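Local coordinates for AvrRpt2 (Erwinia amylovora, PDB 6HQZ), which is a type III effector of a plant pathogen, a papain-like cysteine protease of the C70 family that probably cleaves host proteins, at residues I93-Q98 with D135-R140. Numbering follows the deposited sequence. Where two conformers were deposited one is given.
Sequences IMFGWQ and DSFNQR
Gln98 and Arg140 join the end of strand 93-98 to segment 135-140, the last turns of helix 134-140, and the two segments cross nearly at right angles (87°), their axes 7.8 Å apart at closest approach. The strand is an inner one of the antiparallel sheet of this papain-like protease domain, and the helix lies against one face of that sheet. Phe95 and Phe137 form an edge-to-face (T-shaped) pair there, with planes 76° apart: the CD1-CE1 edge of Phe137 rests over the face of Phe95, CE1 lying 3.6 Å from CD2 of Phe95. Phe137 turns its CG anti to the backbone N (chi1 173°), which carries the ring from the flank of the helix to the strand. Flat, apolar rings suit this buried site, where Leu141 and Met149 also touch Phe95 and Phe78 touches Phe137. At the partly exposed end, polar groups take over. The Arg140 carbonyl at the helix end receives the Gln98 N-H (N to O 2.9 Å), with the Trp97 CA-H as a secondary contact. Gln98 serves here through its backbone, while its NE2 bonds to Gly102 O. Arginine suits this last helical position because its chain, extended from CG to NE, is apolar along its length and charged at its end. The broad Trp97 indole offers CD an apolar edge at CE3 (4.1 Å), while NE1 bonds to Ser107 OG. The guanidinium then reaches back to the strand: Arg140 NH1 donates to Gln98 O over 2.9 Å, the oxygen lying near the guanidinium plane but NH1 standing above the carbonyl plane.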
ATOM      1  N   ILE A  93      -8.888  -8.501  -0.340  1.00 25.75           N
ATOM      2  CA  ILE A  93      -9.956  -8.035  -1.227  1.00 25.14           C
ATOM      3  C   ILE A  93     -10.558  -9.263  -1.955  1.00 24.08           C
ATOM      4  O   ILE A  93      -9.854 -10.034  -2.617  1.00 21.83           O
ATOM      5  CB  ILE A  93      -9.405  -7.085  -2.293  1.00 26.41           C
ATOM      6  CG1 ILE A  93      -8.875  -5.826  -1.683  1.00 28.57           C
ATOM      7  CG2 ILE A  93     -10.486  -6.734  -3.326  1.00 26.62           C
ATOM      8  CD1 ILE A  93      -7.940  -5.058  -2.592  1.00 29.11           C
ATOM      9  N   MET A  94     -11.855  -9.435  -1.783  1.00 24.45           N
ATOM     10  CA  MET A  94     -12.527 -10.536  -2.480  1.00 25.24           C
ATOM     11  C   MET A  94     -13.041 -10.074  -3.837  1.00 23.75           C
ATOM     12  O   MET A  94     -13.743  -9.046  -3.931  1.00 24.00           O
ATOM     13  CB  MET A  94     -13.640 -11.171  -1.684  1.00 28.21           C
ATOM     14  CG  MET A  94     -14.746 -10.346  -1.191  1.00 32.76           C
ATOM     15  SD  MET A  94     -15.841 -11.361  -0.129  1.00 38.67           S
ATOM     16  CE  MET A  94     -17.397 -10.660  -0.624  1.00 40.55           C
ATOM     17  N   PHE A  95     -12.688 -10.867  -4.841  1.00 21.35           N
ATOM     18  CA  PHE A  95     -12.967 -10.547  -6.243  1.00 20.85           C
ATOM     19  C   PHE A  95     -13.701 -11.671  -6.954  1.00 21.24           C
ATOM     20  O   PHE A  95     -13.466 -12.888  -6.767  1.00 20.24           O
ATOM     21  CB  PHE A  95     -11.688 -10.158  -7.020  1.00 21.43           C
ATOM     22  CG  PHE A  95     -10.714 -11.254  -7.237  1.00 20.68           C
ATOM     23  CD1 PHE A  95      -9.801 -11.547  -6.251  1.00 21.68           C
ATOM     24  CD2 PHE A  95     -10.624 -11.927  -8.429  1.00 21.94           C
ATOM     25  CE1 PHE A  95      -8.832 -12.507  -6.434  1.00 21.18           C
ATOM     26  CE2 PHE A  95      -9.630 -12.872  -8.636  1.00 20.99           C
ATOM     27  CZ  PHE A  95      -8.758 -13.182  -7.632  1.00 22.03           C
ATOM     28  N   GLY A  96     -14.589 -11.204  -7.830  1.00 20.67           N
ATOM     29  CA  GLY A  96     -15.360 -12.044  -8.737  1.00 20.55           C
ATOM     30  C   GLY A  96     -14.659 -12.120 -10.048  1.00 19.84           C
ATOM     31  O   GLY A  96     -14.252 -11.089 -10.568  1.00 18.66           O
ATOM     32  N   TRP A  97     -14.558 -13.325 -10.623  1.00 20.37           N
ATOM     33  CA  TRP A  97     -13.877 -13.499 -11.912  1.00 20.15           C
ATOM     34  C   TRP A  97     -14.375 -14.669 -12.672  1.00 20.11           C
ATOM     35  O   TRP A  97     -14.976 -15.574 -12.119  1.00 20.59           O
ATOM     36  CB  TRP A  97     -12.364 -13.616 -11.728  1.00 20.93           C
ATOM     37  CG  TRP A  97     -11.904 -14.807 -10.965  1.00 21.07           C
ATOM     38  CD1 TRP A  97     -12.003 -15.038  -9.616  1.00 21.51           C
ATOM     39  CD2 TRP A  97     -11.171 -15.935 -11.509  1.00 22.35           C
ATOM     40  NE1 TRP A  97     -11.384 -16.223  -9.305  1.00 20.95           N
ATOM     41  CE2 TRP A  97     -10.821 -16.757 -10.424  1.00 21.83           C
ATOM     42  CE3 TRP A  97     -10.711 -16.266 -12.778  1.00 22.27           C
ATOM     43  CZ2 TRP A  97     -10.120 -17.911 -10.584  1.00 23.91           C
ATOM     44  CZ3 TRP A  97      -9.947 -17.421 -12.941  1.00 24.39           C
ATOM     45  CH2 TRP A  97      -9.688 -18.244 -11.849  1.00 24.95           C
ATOM     46  N   GLN A  98     -14.180 -14.636 -13.980  1.00 21.27           N
ATOM     47  CA  GLN A  98     -14.734 -15.633 -14.831  1.00 23.41           C
ATOM     48  C   GLN A  98     -13.632 -16.579 -15.331  1.00 25.53           C
ATOM     49  O   GLN A  98     -12.631 -16.125 -15.901  1.00 24.23           O
ATOM     50  CB  GLN A  98     -15.522 -15.009 -15.991  1.00 25.67           C
ATOM     51  CG  GLN A  98     -16.305 -16.015 -16.817  1.00 27.38           C
ATOM     52  CD  GLN A  98     -17.101 -15.399 -17.960  1.00 29.81           C
ATOM     53  OE1 GLN A  98     -16.729 -14.367 -18.483  1.00 29.07           O
ATOM     54  NE2 GLN A  98     -18.211 -16.027 -18.312  1.00 32.28           N
ATOM     55  N   ASP A 135      -2.145 -10.259 -16.143  1.00 29.78           N
ATOM     56  CA  ASP A 135      -2.920 -10.113 -17.391  0.60 31.07           C
ATOM     57  C   ASP A 135      -4.246 -10.892 -17.265  1.00 28.87           C
ATOM     58  O   ASP A 135      -5.278 -10.427 -17.724  1.00 28.75           O
ATOM     59  CB  ASP A 135      -2.135 -10.570 -18.642  0.60 34.35           C
ATOM     60  CG  ASP A 135      -2.951 -10.448 -19.967  0.60 36.06           C
ATOM     61  OD1 ASP A 135      -3.048  -9.356 -20.577  0.60 38.06           O
ATOM     62  OD2 ASP A 135      -3.475 -11.480 -20.427  0.60 38.37           O
ATOM     63  N   SER A 136      -4.201 -12.081 -16.690  1.00 28.07           N
ATOM     64  CA  SER A 136      -5.429 -12.910 -16.481  1.00 26.53           C
ATOM     65  C   SER A 136      -6.441 -12.282 -15.552  1.00 24.01           C
ATOM     66  O   SER A 136      -7.620 -12.269 -15.827  1.00 25.17           O
ATOM     67  CB  SER A 136      -5.060 -14.297 -15.973  1.00 26.44           C
ATOM     68  OG  SER A 136      -4.414 -14.996 -16.994  1.00 29.27           O
ATOM     69  N   PHE A 137      -5.985 -11.729 -14.445  1.00 23.43           N
ATOM     70  CA  PHE A 137      -6.833 -11.042 -13.543  1.00 22.88           C
ATOM     71  C   PHE A 137      -7.574  -9.881 -14.207  1.00 23.98           C
ATOM     72  O   PHE A 137      -8.799  -9.744 -14.091  1.00 24.11           O
ATOM     73  CB  PHE A 137      -6.027 -10.586 -12.343  1.00 22.60           C
ATOM     74  CG  PHE A 137      -6.809  -9.719 -11.428  1.00 22.25           C
ATOM     75  CD1 PHE A 137      -7.617 -10.281 -10.477  1.00 23.67           C
ATOM     76  CD2 PHE A 137      -6.669  -8.327 -11.511  1.00 23.60           C
ATOM     77  CE1 PHE A 137      -8.317  -9.439  -9.609  1.00 23.42           C
ATOM     78  CE2 PHE A 137      -7.402  -7.504 -10.709  1.00 24.09           C
ATOM     79  CZ  PHE A 137      -8.166  -8.060  -9.723  1.00 23.51           C
ATOM     80  N   ASN A 138      -6.826  -9.066 -14.934  1.00 23.93           N
ATOM     81  CA  ASN A 138      -7.460  -8.002 -15.661  1.00 25.21           C
ATOM     82  C   ASN A 138      -8.457  -8.464 -16.753  1.00 25.72           C
ATOM     83  O   ASN A 138      -9.489  -7.825 -17.015  1.00 24.88           O
ATOM     84  CB  ASN A 138      -6.405  -7.063 -16.288  1.00 26.26           C
ATOM     85  CG  ASN A 138      -5.745  -6.180 -15.259  1.00 27.04           C
ATOM     86  OD1 ASN A 138      -6.421  -5.585 -14.405  1.00 27.43           O
ATOM     87  ND2 ASN A 138      -4.405  -6.015 -15.384  1.00 27.12           N
ATOM     88  N   GLN A 139      -8.116  -9.534 -17.405  1.00 26.10           N
ATOM     89  CA  GLN A 139      -9.019 -10.064 -18.452  1.00 29.48           C
ATOM     90  C   GLN A 139     -10.308 -10.617 -17.874  1.00 27.43           C
ATOM     91  O   GLN A 139     -11.352 -10.488 -18.496  1.00 27.02           O
ATOM     92  CB  GLN A 139      -8.365 -11.195 -19.187  1.00 32.47           C
ATOM     93  CG  GLN A 139      -9.268 -11.818 -20.259  1.00 36.23           C
ATOM     94  CD  GLN A 139      -8.587 -13.037 -20.861  1.00 41.79           C
ATOM     95  OE1 GLN A 139      -7.357 -13.183 -20.756  1.00 44.57           O
ATOM     96  NE2 GLN A 139      -9.378 -13.926 -21.482  1.00 44.60           N
ATOM     97  N   ARG A 140     -10.213 -11.190 -16.681  1.00 24.54           N
ATOM     98  CA  ARG A 140     -11.310 -12.034 -16.152  1.00 25.14           C
ATOM     99  C   ARG A 140     -12.062 -11.458 -15.002  1.00 22.65           C
ATOM    100  O   ARG A 140     -13.098 -11.980 -14.660  1.00 21.13           O
ATOM    101  CB  ARG A 140     -10.732 -13.389 -15.763  1.00 24.90           C
ATOM    102  CG  ARG A 140     -10.073 -14.071 -16.943  1.00 27.65           C
ATOM    103  CD  ARG A 140      -9.539 -15.437 -16.601  1.00 29.79           C
ATOM    104  NE  ARG A 140      -9.165 -16.099 -17.851  1.00 34.62           N
ATOM    105  CZ  ARG A 140     -10.057 -16.571 -18.721  1.00 36.17           C
ATOM    106  NH1 ARG A 140     -11.380 -16.529 -18.448  1.00 36.51           N
ATOM    107  NH2 ARG A 140      -9.642 -17.085 -19.865  1.00 40.28           N
TER